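Local coordinates for protein predicted phosphatase, HAD family (Clostridium acetobutylicum, PDB 3MC1) that is a predicted phosphatase of the haloacid dehalogenase (HAD) superfamily, probably hydrolysing phosphate esters, with a sodium ion held in its metal site, at residues Y4-L15 with F103-K111; S159-R168 with N179-G190. All coordinates share one frame; numbering follows the deposited sequence.

Contact 1. Residues Y4-L15 with F103-K111; sequences YNYVLFDLDGTL and FHLVVATSK. With NA (sodium ion), chain C.
Lys111 NZ and Asp12 OD2 form a salt bridge of 2.7 Å, the ammonium group lying on the carboxylate's syn side, toward its other oxygen. The lysine side chain crosses that of Asp12 at about a right angle, its last two torsions bent, with NZ at OD2 and CD resting on Leu11 CD2. Asp12 is gripped further by Ser18 at OD1 and, at OD2, by a glycerol probably taken up from the crystallisation liquor. Beside it a sodium ion is bound by Asp10 OD2 at 2.1 Å and by the backbone oxygen Asp12 O at 2.2 Å, with Asp167 and two waters completing the site. CG of Asp10 stands opposite its backbone N (chi1 -179°), which leaves OD1 facing Thr109; a water bridges this oxygen to Ser110 N. Thr109 OG1 accepts from Lys111 N at 2.9 Å in an ST turn that shapes the corner after strand 104-109. Farther back, five parallel-sheet hydrogen bonds join the strands, from His104 N to Asn5 O at 2.7 Å through to Ala108 N with Phe9 O. One face carries Tyr6, Leu8, His104 and Val106, and Leu8 CD2 reaches Ala108 CB. Leu8 and Val106 lie side by side, and the Tyr6 ring takes His104 CB 3.5 Å from its CD1. On the other face Leu105 CD2 wedges between Val7 CB and the edge of the Phe9 ring. Before the strands, the Phe103 ring packs obliquely on that of Tyr4, planes 35° apart. The DxDx(T/V) pattern of Asp10, Asp12 and Thr14 is consistent with the HAD active site, where the first aspartate is generally the nucleophile. Strand 162-166 flanks strand 6-9 on its other edge, helix 144-155 covers the Leu8 and Val106 face, and helix 113-122 packs against Leu11, Thr109 and Lys111.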
loop_
_atom_site.group_PDB
_atom_site.type_symbol
_atom_site.label_atom_id
_atom_site.label_comp_id
_atom_site.label_asym_id
_atom_site.label_seq_id
_atom_site.Cartn_x
_atom_site.Cartn_y
_atom_site.Cartn_z
ATOM N N TYR A 4 -9.461 -18.767 -7.790
ATOM C CA TYR A 4 -8.189 -18.096 -8.012
ATOM C C TYR A 4 -7.354 -18.413 -6.768
ATOM O O TYR A 4 -7.896 -18.588 -5.673
ATOM C CB TYR A 4 -8.399 -16.587 -8.235
ATOM C CG TYR A 4 -9.037 -15.845 -7.089
ATOM C CD1 TYR A 4 -8.266 -15.382 -6.021
ATOM C CD2 TYR A 4 -10.420 -15.637 -7.044
ATOM C CE1 TYR A 4 -8.848 -14.739 -4.936
ATOM C CE2 TYR A 4 -11.013 -14.990 -5.958
ATOM C CZ TYR A 4 -10.217 -14.548 -4.907
ATOM O OH TYR A 4 -10.783 -13.922 -3.816
ATOM N N ASN A 5 -6.042 -18.518 -6.941
ATOM C CA ASN A 5 -5.159 -18.890 -5.840
ATOM C C ASN A 5 -4.344 -17.786 -5.178
ATOM O O ASN A 5 -3.792 -17.992 -4.098
ATOM C CB ASN A 5 -4.190 -19.971 -6.326
ATOM C CG ASN A 5 -4.892 -21.257 -6.707
ATOM O OD1 ASN A 5 -5.413 -21.971 -5.850
ATOM N ND2 ASN A 5 -4.918 -21.556 -8.000
ATOM N N TYR A 6 -4.266 -16.624 -5.811
ATOM C CA TYR A 6 -3.457 -15.544 -5.260
ATOM C C TYR A 6 -4.222 -14.302 -4.855
ATOM O O TYR A 6 -5.171 -13.889 -5.519
ATOM C CB TYR A 6 -2.375 -15.163 -6.264
ATOM C CG TYR A 6 -1.305 -16.210 -6.444
ATOM C CD1 TYR A 6 -0.118 -16.159 -5.707
ATOM C CD2 TYR A 6 -1.458 -17.234 -7.380
ATOM C CE1 TYR A 6 0.897 -17.102 -5.905
ATOM C CE2 TYR A 6 -0.455 -18.180 -7.584
ATOM C CZ TYR A 6 0.720 -18.105 -6.847
ATOM O OH TYR A 6 1.719 -19.026 -7.069
ATOM N N VAL A 7 -3.789 -13.715 -3.745
ATOM C CA VAL A 7 -4.397 -12.507 -3.224
ATOM C C VAL A 7 -3.262 -11.511 -2.940
ATOM O O VAL A 7 -2.427 -11.746 -2.063
ATOM C CB VAL A 7 -5.156 -12.784 -1.907
ATOM C CG1 VAL A 7 -5.834 -11.508 -1.433
ATOM C CG2 VAL A 7 -6.204 -13.912 -2.095
ATOM N N LEU A 8 -3.220 -10.426 -3.711
ATOM C CA LEU A 8 -2.214 -9.375 -3.523
ATOM C C LEU A 8 -2.815 -8.262 -2.655
ATOM O O LEU A 8 -3.975 -7.895 -2.815
ATOM C CB LEU A 8 -1.770 -8.805 -4.875
ATOM C CG LEU A 8 -0.692 -9.582 -5.649
ATOM C CD1 LEU A 8 -1.186 -10.987 -5.994
ATOM C CD2 LEU A 8 -0.310 -8.809 -6.919
ATOM N N PHE A 9 -2.013 -7.738 -1.732
ATOM C CA PHE A 9 -2.442 -6.690 -0.811
ATOM C C PHE A 9 -1.477 -5.516 -0.858
ATOM O O PHE A 9 -0.264 -5.708 -1.002
ATOM C CB PHE A 9 -2.397 -7.174 0.647
ATOM C CG PHE A 9 -3.386 -8.267 0.997
ATOM C CD1 PHE A 9 -4.613 -7.954 1.571
ATOM C CD2 PHE A 9 -3.046 -9.609 0.831
ATOM C CE1 PHE A 9 -5.489 -8.973 1.991
ATOM C CE2 PHE A 9 -3.907 -10.628 1.241
ATOM C CZ PHE A 9 -5.129 -10.311 1.824
ATOM N N ASP A 10 -2.004 -4.305 -0.723
ATOM C CA ASP A 10 -1.115 -3.156 -0.621
ATOM C C ASP A 10 -0.786 -3.189 0.872
ATOM O O ASP A 10 -1.381 -3.981 1.614
ATOM C CB ASP A 10 -1.818 -1.851 -0.983
ATOM C CG ASP A 10 -0.880 -0.655 -0.906
ATOM O OD1 ASP A 10 0.312 -0.806 -1.271
ATOM O OD2 ASP A 10 -1.327 0.431 -0.479
ATOM N N LEU A 11 0.150 -2.359 1.326
ATOM C CA LEU A 11 0.537 -2.359 2.733
ATOM C C LEU A 11 -0.132 -1.260 3.560
ATOM O O LEU A 11 -1.013 -1.538 4.369
ATOM C CB LEU A 11 2.070 -2.252 2.849
ATOM C CG LEU A 11 2.720 -2.225 4.239
ATOM C CD1 LEU A 11 2.153 -3.301 5.167
ATOM C CD2 LEU A 11 4.222 -2.441 4.072
ATOM N N ASP A 12 0.305 -0.018 3.361
ATOM C CA ASP A 12 -0.247 1.130 4.076
ATOM C C ASP A 12 -1.725 1.327 3.743
ATOM O O ASP A 12 -2.095 1.369 2.579
ATOM C CB ASP A 12 0.516 2.416 3.705
ATOM C CG ASP A 12 1.994 2.351 4.060
ATOM O OD1 ASP A 12 2.325 1.939 5.195
ATOM O OD2 ASP A 12 2.826 2.719 3.203
ATOM N N GLY A 13 -2.560 1.456 4.770
ATOM C CA GLY A 13 -3.980 1.670 4.542
ATOM C C GLY A 13 -4.806 0.426 4.249
ATOM O O GLY A 13 -6.027 0.507 4.092
ATOM N N THR A 14 -4.150 -0.724 4.155
ATOM C CA THR A 14 -4.850 -1.972 3.886
ATOM C C THR A 14 -4.516 -2.972 4.981
ATOM O O THR A 14 -5.412 -3.577 5.583
ATOM C CB THR A 14 -4.447 -2.560 2.520
ATOM O OG1 THR A 14 -4.885 -1.682 1.477
ATOM C CG2 THR A 14 -5.091 -3.923 2.321
ATOM N N LEU A 15 -3.225 -3.149 5.244
ATOM C CA LEU A 15 -2.802 -4.072 6.286
ATOM C C LEU A 15 -2.457 -3.315 7.566
ATOM O O LEU A 15 -2.752 -3.773 8.675
ATOM C CB LEU A 15 -1.593 -4.885 5.818
ATOM C CG LEU A 15 -1.806 -5.832 4.632
ATOM C CD1 LEU A 15 -0.483 -6.476 4.242
ATOM C CD2 LEU A 15 -2.841 -6.897 5.006
ATOM N N PHE A 103 -5.114 -20.093 0.011
ATOM C CA PHE A 103 -4.709 -18.928 -0.772
ATOM C C PHE A 103 -3.214 -18.640 -0.597
ATOM O O PHE A 103 -2.646 -18.888 0.468
ATOM C CB PHE A 103 -5.482 -17.682 -0.316
ATOM C CG PHE A 103 -6.904 -17.618 -0.797
ATOM C CD1 PHE A 103 -7.186 -17.445 -2.147
ATOM C CD2 PHE A 103 -7.962 -17.690 0.109
ATOM C CE1 PHE A 103 -8.503 -17.342 -2.593
ATOM C CE2 PHE A 103 -9.287 -17.590 -0.322
ATOM C CZ PHE A 103 -9.561 -17.414 -1.681
ATOM N N HIS A 104 -2.579 -18.136 -1.651
ATOM C CA HIS A 104 -1.174 -17.741 -1.580
ATOM C C HIS A 104 -1.273 -16.221 -1.458
ATOM O O HIS A 104 -1.896 -15.576 -2.307
ATOM C CB HIS A 104 -0.421 -18.110 -2.858
ATOM C CG HIS A 104 -0.129 -19.571 -2.988
ATOM N ND1 HIS A 104 -1.104 -20.505 -3.267
ATOM C CD2 HIS A 104 1.026 -20.265 -2.850
ATOM C CE1 HIS A 104 -0.563 -21.710 -3.294
ATOM N NE2 HIS A 104 0.729 -21.592 -3.044
ATOM N N LEU A 105 -0.677 -15.656 -0.409
ATOM C CA LEU A 105 -0.763 -14.216 -0.164
ATOM C C LEU A 105 0.504 -13.476 -0.564
ATOM O O LEU A 105 1.607 -13.947 -0.299
ATOM C CB LEU A 105 -1.084 -13.959 1.321
ATOM C CG LEU A 105 -2.218 -14.810 1.927
ATOM C CD1 LEU A 105 -2.455 -14.440 3.400
ATOM C CD2 LEU A 105 -3.493 -14.607 1.131
ATOM N N VAL A 106 0.332 -12.310 -1.191
ATOM C CA VAL A 106 1.463 -11.509 -1.655
ATOM C C VAL A 106 1.258 -10.029 -1.340
ATOM O O VAL A 106 0.141 -9.528 -1.384
ATOM C CB VAL A 106 1.637 -11.647 -3.207
ATOM C CG1 VAL A 106 2.828 -10.819 -3.695
ATOM C CG2 VAL A 106 1.840 -13.122 -3.591
ATOM N N VAL A 107 2.336 -9.329 -0.996
ATOM C CA VAL A 107 2.216 -7.898 -0.757
ATOM C C VAL A 107 2.765 -7.229 -2.015
ATOM O O VAL A 107 3.858 -7.550 -2.477
ATOM C CB VAL A 107 3.043 -7.408 0.461
ATOM C CG1 VAL A 107 3.052 -5.871 0.488
ATOM C CG2 VAL A 107 2.445 -7.939 1.756
ATOM N N ALA A 108 1.984 -6.316 -2.576
ATOM C CA ALA A 108 2.381 -5.573 -3.764
ATOM C C ALA A 108 2.168 -4.120 -3.359
ATOM O O ALA A 108 1.031 -3.654 -3.280
ATOM C CB ALA A 108 1.489 -5.943 -4.943
ATOM N N THR A 109 3.261 -3.408 -3.103
ATOM C CA THR A 109 3.164 -2.032 -2.634
ATOM C C THR A 109 4.158 -1.054 -3.260
ATOM O O THR A 109 5.224 -1.453 -3.727
ATOM C CB THR A 109 3.351 -2.008 -1.092
ATOM O OG1 THR A 109 3.295 -0.663 -0.611
ATOM C CG2 THR A 109 4.699 -2.621 -0.703
ATOM N N SER A 110 3.794 0.229 -3.277
ATOM C CA SER A 110 4.692 1.259 -3.796
ATOM C C SER A 110 5.698 1.595 -2.688
ATOM O O SER A 110 6.693 2.285 -2.920
ATOM C CB SER A 110 3.923 2.533 -4.195
ATOM O OG SER A 110 3.209 2.366 -5.409
ATOM N N LYS A 111 5.438 1.125 -1.472
ATOM C CA LYS A 111 6.369 1.395 -0.390
ATOM C C LYS A 111 7.660 0.617 -0.670
ATOM O O LYS A 111 7.616 -0.485 -1.208
ATOM C CB LYS A 111 5.764 0.953 0.945
ATOM C CG LYS A 111 6.621 1.302 2.152
ATOM C CD LYS A 111 6.015 0.747 3.416
ATOM C CE LYS A 111 6.108 1.753 4.553
ATOM N NZ LYS A 111 5.333 2.984 4.230
HETATM NA NA NA C . -2.547 1.889 0.440
HETATM O O HOH W 1 1.192 1.370 -2.332
HETATM O O HOH W 2 1.459 0.760 0.934
HETATM O O HOH W 3 -2.940 3.956 1.539
HETATM O O HOH W 4 -2.471 2.603 -1.651
#

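Contact 2. Residues S159-R168 with N179-G190; sequences SDDAIMIGDR and NLPSIGVTYGFG. With NA (sodium ion), chain C.
The Phe189 ring presents its edge to Asp167 OD2; the two side chains run side by side, with carboxylate and ring planes 75° apart. Over one face of the Arg168 guanidinium sits the carbonyl oxygen Phe189 O, which also lies 3.3 Å from Arg168 CD, while NE is paired with Glu194. The Asp167 carboxylate divides its work. Its OD1 is a ligand of the sodium ion, at 2.3 Å. Asp167 OD2 uses its anti lone pair to accept from Phe189 N at 2.9 Å, and a metal-bound water donates to the same oxygen. Its CG sits between the backbone N and carbonyl carbon (chi1 61°), aiming the group at the metal and at the loop after strand 182-185. Gly190 CA makes a close CA-H...O contact with Asp167 O, 3.0 Å. Between the strands four backbone hydrogen bonds alternate, from Met164 N to Pro181 O through to Val185 N with Gly166 O. Packing is tight at the start, where Ile163 CG2 presses on Pro181 CG at 3.4 Å; Ile183 CD1 meets Ile163 CD1, and Leu180 CD2 nestles against Ala162 O and Ser159 O. Strand 162-166, helix 169-176 and strand 182-185 make a beta-alpha-beta crossover, with Asp167 at the carboxyl end of its first strand, as in the acidic metal-binding motif of HAD phosphatases.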
loop_
_atom_site.group_PDB
_atom_site.type_symbol
_atom_site.label_atom_id
_atom_site.label_comp_id
_atom_site.label_asym_id
_atom_site.label_seq_id
_atom_site.Cartn_x
_atom_site.Cartn_y
_atom_site.Cartn_z
ATOM N N SER A 159 -3.299 -13.469 -14.627
ATOM C CA SER A 159 -4.377 -12.526 -14.355
ATOM C C SER A 159 -5.688 -13.168 -13.912
ATOM O O SER A 159 -6.481 -12.552 -13.198
ATOM C CB SER A 159 -4.630 -11.665 -15.594
ATOM O OG SER A 159 -3.498 -10.863 -15.881
ATOM N N ASP A 160 -5.920 -14.408 -14.328
ATOM C CA ASP A 160 -7.153 -15.095 -13.968
ATOM C C ASP A 160 -6.990 -15.934 -12.705
ATOM O O ASP A 160 -7.858 -16.742 -12.368
ATOM C CB ASP A 160 -7.613 -15.978 -15.135
ATOM C CG ASP A 160 -6.683 -17.152 -15.386
ATOM O OD1 ASP A 160 -5.485 -17.055 -15.043
ATOM O OD2 ASP A 160 -7.148 -18.170 -15.944
ATOM N N ASP A 161 -5.890 -15.724 -11.995
ATOM C CA ASP A 161 -5.631 -16.483 -10.779
ATOM C C ASP A 161 -5.288 -15.587 -9.585
ATOM O O ASP A 161 -4.731 -16.049 -8.595
ATOM C CB ASP A 161 -4.494 -17.470 -11.040
ATOM C CG ASP A 161 -4.384 -18.530 -9.968
ATOM O OD1 ASP A 161 -5.435 -18.979 -9.467
ATOM O OD2 ASP A 161 -3.249 -18.923 -9.638
ATOM N N ALA A 162 -5.635 -14.307 -9.671
ATOM C CA ALA A 162 -5.320 -13.391 -8.583
ATOM C C ALA A 162 -6.203 -12.159 -8.558
ATOM O O ALA A 162 -6.821 -11.805 -9.559
ATOM C CB ALA A 162 -3.867 -12.975 -8.688
ATOM N N ILE A 163 -6.255 -11.519 -7.393
ATOM C CA ILE A 163 -7.018 -10.295 -7.202
ATOM C C ILE A 163 -6.128 -9.309 -6.433
ATOM O O ILE A 163 -5.158 -9.709 -5.787
ATOM C CB ILE A 163 -8.300 -10.547 -6.385
ATOM C CG1 ILE A 163 -7.936 -11.041 -4.982
ATOM C CG2 ILE A 163 -9.184 -11.585 -7.098
ATOM C CD1 ILE A 163 -9.110 -11.004 -3.994
HETATM N N MSE A 164 -6.464 -8.027 -6.500
HETATM C CA MSE A 164 -5.695 -6.990 -5.812
HETATM C C MSE A 164 -6.560 -6.302 -4.760
HETATM O O MSE A 164 -7.687 -5.908 -5.042
HETATM C CB MSE A 164 -5.191 -5.965 -6.832
HETATM C CG MSE A 164 -4.448 -4.783 -6.237
HETATM SE SE MSE A 164 -2.812 -5.291 -5.335
HETATM C CE MSE A 164 -2.503 -3.644 -4.333
ATOM N N ILE A 165 -6.041 -6.184 -3.541
ATOM C CA ILE A 165 -6.764 -5.523 -2.457
ATOM C C ILE A 165 -6.029 -4.223 -2.108
ATOM O O ILE A 165 -4.826 -4.248 -1.820
ATOM C CB ILE A 165 -6.833 -6.409 -1.176
ATOM C CG1 ILE A 165 -7.786 -7.608 -1.365
ATOM C CG2 ILE A 165 -7.412 -5.586 -0.028
ATOM C CD1 ILE A 165 -7.591 -8.386 -2.609
ATOM N N GLY A 166 -6.751 -3.100 -2.130
ATOM C CA GLY A 166 -6.142 -1.813 -1.823
ATOM C C GLY A 166 -7.175 -0.813 -1.318
ATOM O O GLY A 166 -8.378 -1.080 -1.397
ATOM N N ASP A 167 -6.713 0.336 -0.818
ATOM C CA ASP A 167 -7.602 1.365 -0.278
ATOM C C ASP A 167 -7.695 2.638 -1.119
ATOM O O ASP A 167 -8.562 3.484 -0.873
ATOM C CB ASP A 167 -7.163 1.735 1.154
ATOM C CG ASP A 167 -5.744 2.299 1.216
ATOM O OD1 ASP A 167 -4.812 1.670 0.655
ATOM O OD2 ASP A 167 -5.556 3.378 1.839
ATOM N N ARG A 168 -6.826 2.767 -2.123
ATOM C CA ARG A 168 -6.803 3.965 -2.959
ATOM C C ARG A 168 -7.072 3.688 -4.441
ATOM O O ARG A 168 -6.977 2.554 -4.910
ATOM C CB ARG A 168 -5.443 4.666 -2.821
ATOM C CG ARG A 168 -5.007 4.983 -1.385
ATOM C CD ARG A 168 -5.906 6.018 -0.729
ATOM N NE ARG A 168 -5.903 7.293 -1.444
ATOM C CZ ARG A 168 -4.922 8.189 -1.393
ATOM N NH1 ARG A 168 -3.844 7.964 -0.649
ATOM N NH2 ARG A 168 -5.011 9.310 -2.098
ATOM N N ASN A 179 -4.832 -6.361 -15.538
ATOM C CA ASN A 179 -5.982 -7.222 -15.778
ATOM C C ASN A 179 -6.423 -8.025 -14.572
ATOM O O ASN A 179 -6.837 -9.182 -14.692
ATOM C CB ASN A 179 -5.696 -8.157 -16.949
ATOM C CG ASN A 179 -5.584 -7.408 -18.250
ATOM O OD1 ASN A 179 -6.466 -6.619 -18.596
ATOM N ND2 ASN A 179 -4.500 -7.640 -18.979
ATOM N N LEU A 180 -6.355 -7.397 -13.407
ATOM C CA LEU A 180 -6.756 -8.056 -12.180
ATOM C C LEU A 180 -7.977 -7.403 -11.570
ATOM O O LEU A 180 -8.122 -6.178 -11.595
ATOM C CB LEU A 180 -5.646 -7.988 -11.131
ATOM C CG LEU A 180 -4.321 -8.708 -11.326
ATOM C CD1 LEU A 180 -3.450 -8.427 -10.102
ATOM C CD2 LEU A 180 -4.561 -10.203 -11.491
ATOM N N PRO A 181 -8.889 -8.217 -11.028
ATOM C CA PRO A 181 -10.065 -7.607 -10.410
ATOM C C PRO A 181 -9.522 -7.002 -9.123
ATOM O O PRO A 181 -8.475 -7.438 -8.619
ATOM C CB PRO A 181 -10.981 -8.797 -10.153
ATOM C CG PRO A 181 -10.020 -9.918 -9.940
ATOM C CD PRO A 181 -8.972 -9.686 -11.004
ATOM N N SER A 182 -10.211 -5.996 -8.604
ATOM C CA SER A 182 -9.766 -5.354 -7.385
ATOM C C SER A 182 -10.883 -5.189 -6.370
ATOM O O SER A 182 -12.044 -4.995 -6.728
ATOM C CB SER A 182 -9.174 -3.980 -7.706
ATOM O OG SER A 182 -10.107 -3.165 -8.395
ATOM N N ILE A 183 -10.518 -5.313 -5.102
ATOM C CA ILE A 183 -11.444 -5.100 -4.009
ATOM C C ILE A 183 -10.877 -3.878 -3.290
ATOM O O ILE A 183 -9.744 -3.906 -2.799
ATOM C CB ILE A 183 -11.464 -6.252 -2.996
ATOM C CG1 ILE A 183 -11.890 -7.563 -3.659
ATOM C CG2 ILE A 183 -12.447 -5.899 -1.866
ATOM C CD1 ILE A 183 -11.943 -8.741 -2.681
ATOM N N GLY A 184 -11.649 -2.801 -3.259
ATOM C CA GLY A 184 -11.198 -1.607 -2.579
ATOM C C GLY A 184 -11.765 -1.618 -1.172
ATOM O O GLY A 184 -12.899 -2.060 -0.966
ATOM N N VAL A 185 -10.980 -1.171 -0.197
ATOM C CA VAL A 185 -11.461 -1.123 1.181
ATOM C C VAL A 185 -11.555 0.342 1.585
ATOM O O VAL A 185 -10.709 1.146 1.199
ATOM C CB VAL A 185 -10.516 -1.886 2.143
ATOM C CG1 VAL A 185 -10.307 -3.313 1.619
ATOM C CG2 VAL A 185 -9.190 -1.153 2.280
ATOM N N THR A 186 -12.589 0.686 2.351
ATOM C CA THR A 186 -12.789 2.066 2.778
ATOM C C THR A 186 -12.343 2.366 4.203
ATOM O O THR A 186 -12.495 3.494 4.664
ATOM C CB THR A 186 -14.274 2.497 2.638
ATOM O OG1 THR A 186 -15.105 1.581 3.361
ATOM C CG2 THR A 186 -14.697 2.522 1.161
ATOM N N TYR A 187 -11.804 1.372 4.907
ATOM C CA TYR A 187 -11.337 1.606 6.270
ATOM C C TYR A 187 -9.935 2.202 6.238
ATOM O O TYR A 187 -9.341 2.487 7.276
ATOM C CB TYR A 187 -11.365 0.300 7.091
ATOM C CG TYR A 187 -10.501 -0.827 6.560
ATOM C CD1 TYR A 187 -9.111 -0.824 6.737
ATOM C CD2 TYR A 187 -11.075 -1.900 5.873
ATOM C CE1 TYR A 187 -8.319 -1.870 6.242
ATOM C CE2 TYR A 187 -10.297 -2.943 5.377
ATOM C CZ TYR A 187 -8.926 -2.926 5.559
ATOM O OH TYR A 187 -8.178 -3.949 5.028
ATOM N N GLY A 188 -9.414 2.408 5.033
ATOM C CA GLY A 188 -8.078 2.959 4.892
ATOM C C GLY A 188 -8.058 4.450 4.619
ATOM O O GLY A 188 -8.774 5.215 5.253
ATOM N N PHE A 189 -7.257 4.867 3.652
ATOM C CA PHE A 189 -7.151 6.284 3.349
ATOM C C PHE A 189 -7.828 6.711 2.053
ATOM O O PHE A 189 -7.592 7.805 1.546
ATOM C CB PHE A 189 -5.676 6.669 3.380
ATOM C CG PHE A 189 -5.026 6.362 4.697
ATOM C CD1 PHE A 189 -5.134 7.251 5.763
ATOM C CD2 PHE A 189 -4.402 5.135 4.909
ATOM C CE1 PHE A 189 -4.635 6.915 7.025
ATOM C CE2 PHE A 189 -3.901 4.790 6.163
ATOM C CZ PHE A 189 -4.019 5.680 7.222
ATOM N N GLY A 190 -8.682 5.838 1.530
ATOM C CA GLY A 190 -9.418 6.139 0.317
ATOM C C GLY A 190 -10.898 6.124 0.663
ATOM O O GLY A 190 -11.296 5.483 1.635
HETATM NA NA NA C . -2.547 1.889 0.440
HETATM O O HOH W 3 -2.940 3.956 1.539
HETATM O O HOH W 4 -2.471 2.603 -1.651
#

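From the N terminus, strand 6-9 is followed by four helices before the chain returns at strand 104-109, so contact 1 closes a long excursion of 87 residues, mostly helix and without strands. Contact 2 opens only after contact 1 has closed and spans a short crossover through helix 169-176; the two are in series, neither nested nor crossed. They meet where strands 6-9 and 162-166 lie next to each other, Leu8 O and Ile165 N being 2.8 Å apart. Together they join the four central strands of the six-stranded parallel sheet and bring Asp10, Asp12 and Asp167 to one sodium ion and its two shared waters.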